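Local coordinates for protein LigF (PDB 4XT0) that cleaves beta-aryl ether bonds of lignin as a glutathione-dependent beta-etherase of the GST superfamily, at residues 5-19 / 57-71. Residues are numbered along the deposited sequence; the frame is centred on the assembly and turned at random.
Sequences TLKLYSFGPGANSLK and VPALWHDGKVVTEST. With GSH (glutathione), chain B.
Ser70 OG is gripped by two groups, donating to glutathione O12 (2.7 Å) and accepting a longer bond from Lys19 NZ across the contact. With OG placed between its own N and carbonyl carbon (chi1 57°), the hydroxyl reaches the same gamma-glutamyl carboxylate whose O11 accepts the N-H of Ser70, at the start of helix 70-80. The extended chain of Lys19 ends in a polar cluster, where a water bridges NZ to Thr71 OG1 and Asp107 forms a salt bridge with Lys19 and a hydrogen bond with Thr71 OG1; the lysine charge would probably also help to stabilise the carboxylate.

Further along the peptide, Val57 serves two partners. Its backbone exchanges two hydrogen bonds with glutathione, the shorter running from glutathione N2 to Val57 O at 2.7 Å, while its CG2 sits 3.4 Å from the centroid of the Phe11 ring, only 4° off the normal, a CH-pi contact. The ring also reaches glutathione, with Phe11 CE2 3.8 Å from its N3. Replacing Phe11 by an alanine would probably uncover this methyl and the neighbouring flank of glutathione, opening a gap beside the cysteinyl-glycine part. Ser17 OG, which also touches Val57 CG2, accepts from Phe11 N at 2.9 Å, tying loop to helix.

From there strands 6-10 and 59-62 run antiparallel, with Tyr9 N bonded almost straight to Ala59 O (174°) and Trp61 lying alongside Lys7. The cis peptide before Pro58, leading into this strand, is a hallmark of the thioredoxin fold, used here as in other GSTs to present the preceding residue's backbone to glutathione.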
loop_
_atom_site.group_PDB
_atom_site.type_symbol
_atom_site.label_atom_id
_atom_site.label_comp_id
_atom_site.label_asym_id
_atom_site.label_seq_id
_atom_site.Cartn_x
_atom_site.Cartn_y
_atom_site.Cartn_z
ATOM N N THR A 5 26.564 12.567 2.119
ATOM C CA THR A 5 26.384 11.125 2.122
ATOM C C THR A 5 24.897 10.798 1.974
ATOM O O THR A 5 24.529 9.653 1.724
ATOM C CB THR A 5 26.933 10.488 3.405
ATOM O OG1 THR A 5 26.213 10.993 4.540
ATOM C CG2 THR A 5 28.419 10.795 3.553
ATOM N N LEU A 6 24.056 11.817 2.139
ATOM C CA LEU A 6 22.612 11.694 1.931
ATOM C C LEU A 6 22.192 12.632 0.819
ATOM O O LEU A 6 22.500 13.826 0.868
ATOM C CB LEU A 6 21.826 12.039 3.198
ATOM C CG LEU A 6 21.384 11.012 4.234
ATOM C CD1 LEU A 6 20.584 11.743 5.316
ATOM C CD2 LEU A 6 20.564 9.889 3.607
ATOM N N LYS A 7 21.492 12.093 -0.174
ATOM C CA LYS A 7 20.930 12.893 -1.264
ATOM C C LYS A 7 19.486 12.477 -1.509
ATOM O O LYS A 7 19.181 11.283 -1.503
ATOM C CB LYS A 7 21.744 12.729 -2.550
ATOM C CG LYS A 7 23.206 13.121 -2.403
ATOM C CD LYS A 7 23.984 12.874 -3.692
ATOM C CE LYS A 7 25.483 13.038 -3.465
ATOM N NZ LYS A 7 25.797 14.373 -2.853
ATOM N N LEU A 8 18.597 13.455 -1.693
ATOM C CA LEU A 8 17.219 13.158 -2.083
ATOM C C LEU A 8 16.917 13.713 -3.477
ATOM O O LEU A 8 17.080 14.904 -3.730
ATOM C CB LEU A 8 16.207 13.734 -1.086
ATOM C CG LEU A 8 14.770 13.292 -1.405
ATOM C CD1 LEU A 8 14.569 11.804 -1.036
ATOM C CD2 LEU A 8 13.708 14.159 -0.736
ATOM N N TYR A 9 16.457 12.835 -4.357
ATOM C CA TYR A 9 16.036 13.185 -5.706
ATOM C C TYR A 9 14.521 13.260 -5.741
ATOM O O TYR A 9 13.859 12.247 -5.481
ATOM C CB TYR A 9 16.539 12.138 -6.699
ATOM C CG TYR A 9 18.038 12.059 -6.758
ATOM C CD1 TYR A 9 18.746 11.213 -5.915
ATOM C CD2 TYR A 9 18.751 12.850 -7.652
ATOM C CE1 TYR A 9 20.125 11.149 -5.966
ATOM C CE2 TYR A 9 20.126 12.792 -7.710
ATOM C CZ TYR A 9 20.806 11.941 -6.866
ATOM O OH TYR A 9 22.172 11.888 -6.921
ATOM N N SER A 10 13.954 14.431 -6.030
ATOM C CA SER A 10 12.493 14.564 -5.940
ATOM C C SER A 10 11.957 15.779 -6.686
ATOM O O SER A 10 12.733 16.577 -7.223
ATOM C CB SER A 10 12.052 14.648 -4.470
ATOM O OG SER A 10 12.066 15.997 -4.010
ATOM N N PHE A 11 10.628 15.927 -6.703
ATOM C CA PHE A 11 9.991 17.077 -7.358
ATOM C C PHE A 11 9.813 18.265 -6.404
ATOM O O PHE A 11 9.165 19.244 -6.759
ATOM C CB PHE A 11 8.609 16.706 -7.927
ATOM C CG PHE A 11 8.647 15.817 -9.153
ATOM C CD1 PHE A 11 9.794 15.692 -9.916
ATOM C CD2 PHE A 11 7.510 15.114 -9.538
ATOM C CE1 PHE A 11 9.815 14.873 -11.045
ATOM C CE2 PHE A 11 7.520 14.293 -10.654
ATOM C CZ PHE A 11 8.678 14.175 -11.416
ATOM N N GLY A 12 10.352 18.177 -5.189
ATOM C CA GLY A 12 10.136 19.230 -4.208
ATOM C C GLY A 12 8.977 18.897 -3.286
ATOM O O GLY A 12 8.495 17.760 -3.266
ATOM N N PRO A 13 8.513 19.886 -2.505
ATOM C CA PRO A 13 7.531 19.582 -1.456
ATOM C C PRO A 13 6.065 19.486 -1.933
ATOM O O PRO A 13 5.260 20.376 -1.667
ATOM C CB PRO A 13 7.707 20.748 -0.476
ATOM C CG PRO A 13 8.178 21.872 -1.327
ATOM C CD PRO A 13 9.050 21.249 -2.388
ATOM N N GLY A 14 5.723 18.379 -2.580
ATOM C CA GLY A 14 4.344 18.078 -2.912
ATOM C C GLY A 14 4.222 16.609 -3.247
ATOM O O GLY A 14 5.203 15.989 -3.654
ATOM N N ALA A 15 3.027 16.054 -3.056
ATOM C CA ALA A 15 2.747 14.660 -3.376
ATOM C C ALA A 15 3.782 13.727 -2.758
ATOM O O ALA A 15 4.212 13.931 -1.621
ATOM C CB ALA A 15 2.673 14.470 -4.919
ATOM N N ASN A 16 4.208 12.707 -3.495
ATOM C CA ASN A 16 5.016 11.661 -2.868
ATOM C C ASN A 16 6.393 12.171 -2.441
ATOM O O ASN A 16 6.949 11.715 -1.439
ATOM C CB ASN A 16 5.144 10.462 -3.809
ATOM C CG ASN A 16 3.857 9.669 -3.898
ATOM O OD1 ASN A 16 3.326 9.220 -2.879
ATOM N ND2 ASN A 16 3.325 9.524 -5.104
ATOM N N SER A 17 6.917 13.145 -3.179
ATOM C CA SER A 17 8.213 13.763 -2.855
ATOM C C SER A 17 8.231 14.437 -1.476
ATOM O O SER A 17 9.258 14.456 -0.803
ATOM C CB SER A 17 8.590 14.802 -3.929
ATOM O OG SER A 17 8.910 14.185 -5.168
ATOM N N LEU A 18 7.110 15.027 -1.073
ATOM C CA LEU A 18 7.079 15.746 0.194
ATOM C C LEU A 18 7.396 14.839 1.400
ATOM O O LEU A 18 7.992 15.299 2.368
ATOM C CB LEU A 18 5.712 16.436 0.385
ATOM C CG LEU A 18 5.562 17.300 1.653
ATOM C CD1 LEU A 18 4.657 18.512 1.408
ATOM C CD2 LEU A 18 5.025 16.488 2.833
ATOM N N LYS A 19 7.008 13.564 1.339
ATOM C CA LYS A 19 7.121 12.679 2.500
ATOM C C LYS A 19 8.577 12.577 2.990
ATOM O O LYS A 19 8.853 12.962 4.126
ATOM C CB LYS A 19 6.540 11.285 2.200
ATOM C CG LYS A 19 5.081 11.273 1.657
ATOM C CD LYS A 19 4.576 9.816 1.541
ATOM C CE LYS A 19 3.311 9.664 0.683
ATOM N NZ LYS A 19 3.033 8.210 0.394
ATOM N N VAL A 57 10.134 9.608 -8.938
ATOM C CA VAL A 57 10.652 10.206 -7.717
ATOM C C VAL A 57 9.649 9.894 -6.598
ATOM O O VAL A 57 8.482 9.619 -6.882
ATOM C CB VAL A 57 10.859 11.738 -7.868
ATOM C CG1 VAL A 57 11.904 12.048 -8.946
ATOM C CG2 VAL A 57 9.522 12.454 -8.173
ATOM N N PRO A 58 10.085 9.938 -5.328
ATOM C CA PRO A 58 11.432 10.244 -4.842
ATOM C C PRO A 58 12.363 9.046 -4.799
ATOM O O PRO A 58 11.945 7.879 -4.826
ATOM C CB PRO A 58 11.171 10.759 -3.420
ATOM C CG PRO A 58 9.998 9.955 -2.985
ATOM C CD PRO A 58 9.112 9.929 -4.221
ATOM N N ALA A 59 13.650 9.348 -4.719
ATOM C CA ALA A 59 14.664 8.324 -4.544
ATOM C C ALA A 59 15.698 8.870 -3.561
ATOM O O ALA A 59 16.122 10.016 -3.687
ATOM C CB ALA A 59 15.301 7.941 -5.899
ATOM N N LEU A 60 16.052 8.080 -2.549
ATOM C CA LEU A 60 17.085 8.495 -1.593
ATOM C C LEU A 60 18.386 7.783 -1.871
ATOM O O LEU A 60 18.415 6.564 -2.002
ATOM C CB LEU A 60 16.674 8.204 -0.147
ATOM C CG LEU A 60 17.728 8.615 0.904
ATOM C CD1 LEU A 60 17.555 10.103 1.233
ATOM C CD2 LEU A 60 17.635 7.770 2.177
ATOM N N TRP A 61 19.467 8.550 -1.940
ATOM C CA TRP A 61 20.808 7.991 -2.099
ATOM C C TRP A 61 21.537 8.124 -0.766
ATOM O O TRP A 61 21.631 9.224 -0.205
ATOM C CB TRP A 61 21.548 8.732 -3.220
ATOM C CG TRP A 61 22.883 8.182 -3.639
ATOM C CD1 TRP A 61 23.130 7.357 -4.703
ATOM C CD2 TRP A 61 24.164 8.471 -3.053
ATOM N NE1 TRP A 61 24.477 7.107 -4.803
ATOM C CE2 TRP A 61 25.134 7.776 -3.806
ATOM C CE3 TRP A 61 24.583 9.249 -1.968
ATOM C CZ2 TRP A 61 26.500 7.833 -3.503
ATOM C CZ3 TRP A 61 25.939 9.304 -1.668
ATOM C CH2 TRP A 61 26.879 8.595 -2.427
ATOM N N HIS A 62 22.025 7.009 -0.236
ATOM C CA HIS A 62 22.700 7.050 1.060
ATOM C C HIS A 62 23.936 6.167 1.003
ATOM O O HIS A 62 23.839 4.939 1.005
ATOM C CB HIS A 62 21.750 6.633 2.190
ATOM C CG HIS A 62 22.398 6.587 3.543
ATOM N ND1 HIS A 62 21.982 5.726 4.531
ATOM C CD2 HIS A 62 23.432 7.294 4.060
ATOM C CE1 HIS A 62 22.735 5.899 5.609
ATOM N NE2 HIS A 62 23.625 6.842 5.346
ATOM N N ASP A 63 25.093 6.820 0.887
ATOM C CA ASP A 63 26.382 6.144 0.823
ATOM C C ASP A 63 26.453 5.131 -0.311
ATOM O O ASP A 63 27.041 4.065 -0.156
ATOM C CB ASP A 63 26.684 5.449 2.148
ATOM C CG ASP A 63 27.171 6.408 3.210
ATOM O OD1 ASP A 63 27.849 7.391 2.855
ATOM O OD2 ASP A 63 26.880 6.173 4.401
ATOM N N GLY A 64 25.849 5.457 -1.447
ATOM C CA GLY A 64 25.901 4.568 -2.596
ATOM C C GLY A 64 24.711 3.627 -2.717
ATOM O O GLY A 64 24.574 2.911 -3.704
ATOM N N LYS A 65 23.855 3.622 -1.705
ATOM C CA LYS A 65 22.665 2.783 -1.732
ATOM C C LYS A 65 21.451 3.639 -2.090
ATOM O O LYS A 65 21.284 4.740 -1.565
ATOM C CB LYS A 65 22.467 2.079 -0.377
ATOM C CG LYS A 65 23.626 1.145 -0.003
ATOM C CD LYS A 65 23.482 0.595 1.420
ATOM C CE LYS A 65 24.550 -0.472 1.703
ATOM N NZ LYS A 65 24.480 -1.061 3.082
ATOM N N VAL A 66 20.604 3.139 -2.986
ATOM C CA VAL A 66 19.384 3.867 -3.345
ATOM C C VAL A 66 18.136 3.254 -2.698
ATOM O O VAL A 66 17.876 2.064 -2.843
ATOM C CB VAL A 66 19.185 3.896 -4.863
ATOM C CG1 VAL A 66 17.930 4.690 -5.203
ATOM C CG2 VAL A 66 20.417 4.487 -5.533
ATOM N N VAL A 67 17.393 4.075 -1.968
ATOM C CA VAL A 67 16.132 3.675 -1.367
ATOM C C VAL A 67 14.986 4.360 -2.135
ATOM O O VAL A 67 15.005 5.581 -2.334
ATOM C CB VAL A 67 16.096 4.051 0.151
ATOM C CG1 VAL A 67 14.781 3.587 0.803
ATOM C CG2 VAL A 67 17.310 3.440 0.860
ATOM N N THR A 68 14.005 3.577 -2.587
ATOM C CA THR A 68 12.832 4.138 -3.262
ATOM C C THR A 68 11.534 3.792 -2.524
ATOM O O THR A 68 11.565 3.028 -1.542
ATOM C CB THR A 68 12.692 3.628 -4.710
ATOM O OG1 THR A 68 12.512 2.211 -4.686
ATOM C CG2 THR A 68 13.929 3.971 -5.553
ATOM N N GLU A 69 10.418 4.320 -3.060
ATOM C CA GLU A 69 9.069 4.320 -2.454
ATOM C C GLU A 69 9.007 5.329 -1.301
ATOM O O GLU A 69 9.621 5.117 -0.268
ATOM C CB GLU A 69 8.658 2.921 -1.955
ATOM C CG GLU A 69 8.539 1.891 -3.070
ATOM C CD GLU A 69 7.434 2.241 -4.051
ATOM O OE1 GLU A 69 6.297 2.531 -3.602
ATOM O OE2 GLU A 69 7.716 2.253 -5.264
ATOM N N SER A 70 8.262 6.422 -1.491
ATOM C CA SER A 70 8.210 7.509 -0.505
ATOM C C SER A 70 8.012 7.035 0.943
ATOM O O SER A 70 8.773 7.422 1.830
ATOM C CB SER A 70 7.109 8.507 -0.893
ATOM O OG SER A 70 5.841 7.872 -1.014
ATOM N N THR A 71 7.029 6.169 1.182
ATOM C CA THR A 71 6.753 5.697 2.542
ATOM C C THR A 71 7.933 4.902 3.121
ATOM O O THR A 71 8.245 5.019 4.299
ATOM C CB THR A 71 5.488 4.820 2.574
ATOM O OG1 THR A 71 4.369 5.585 2.112
ATOM C CG2 THR A 71 5.206 4.280 4.012
HETATM N N1 GSH B . 4.877 4.324 -5.100
HETATM C CA1 GSH B . 5.799 5.417 -5.441
HETATM C C1 GSH B . 6.221 6.220 -4.214
HETATM O O11 GSH B . 7.339 6.691 -4.150
HETATM O O12 GSH B . 5.370 6.437 -3.199
HETATM C CB1 GSH B . 5.091 6.348 -6.445
HETATM C CG1 GSH B . 6.099 7.387 -6.929
HETATM C CD1 GSH B . 5.410 8.393 -7.832
HETATM O OE1 GSH B . 4.273 8.196 -8.212
HETATM N N2 GSH B . 6.075 9.506 -8.202
HETATM C CA2 GSH B . 5.440 10.502 -9.081
HETATM C C2 GSH B . 6.231 10.602 -10.368
HETATM O O2 GSH B . 7.409 10.292 -10.371
HETATM C CB2 GSH B . 5.480 11.877 -8.401
HETATM S SG2 GSH B . 4.348 11.977 -6.977
HETATM N N3 GSH B . 5.648 11.050 -11.518
HETATM C CA3 GSH B . 6.467 11.164 -12.737
HETATM C C3 GSH B . 6.144 10.134 -13.798
HETATM O O31 GSH B . 6.502 10.338 -14.937
HETATM O O32 GSH B . 5.480 8.999 -13.497
HETATM O O HOH W 1 2.250 7.044 2.791
#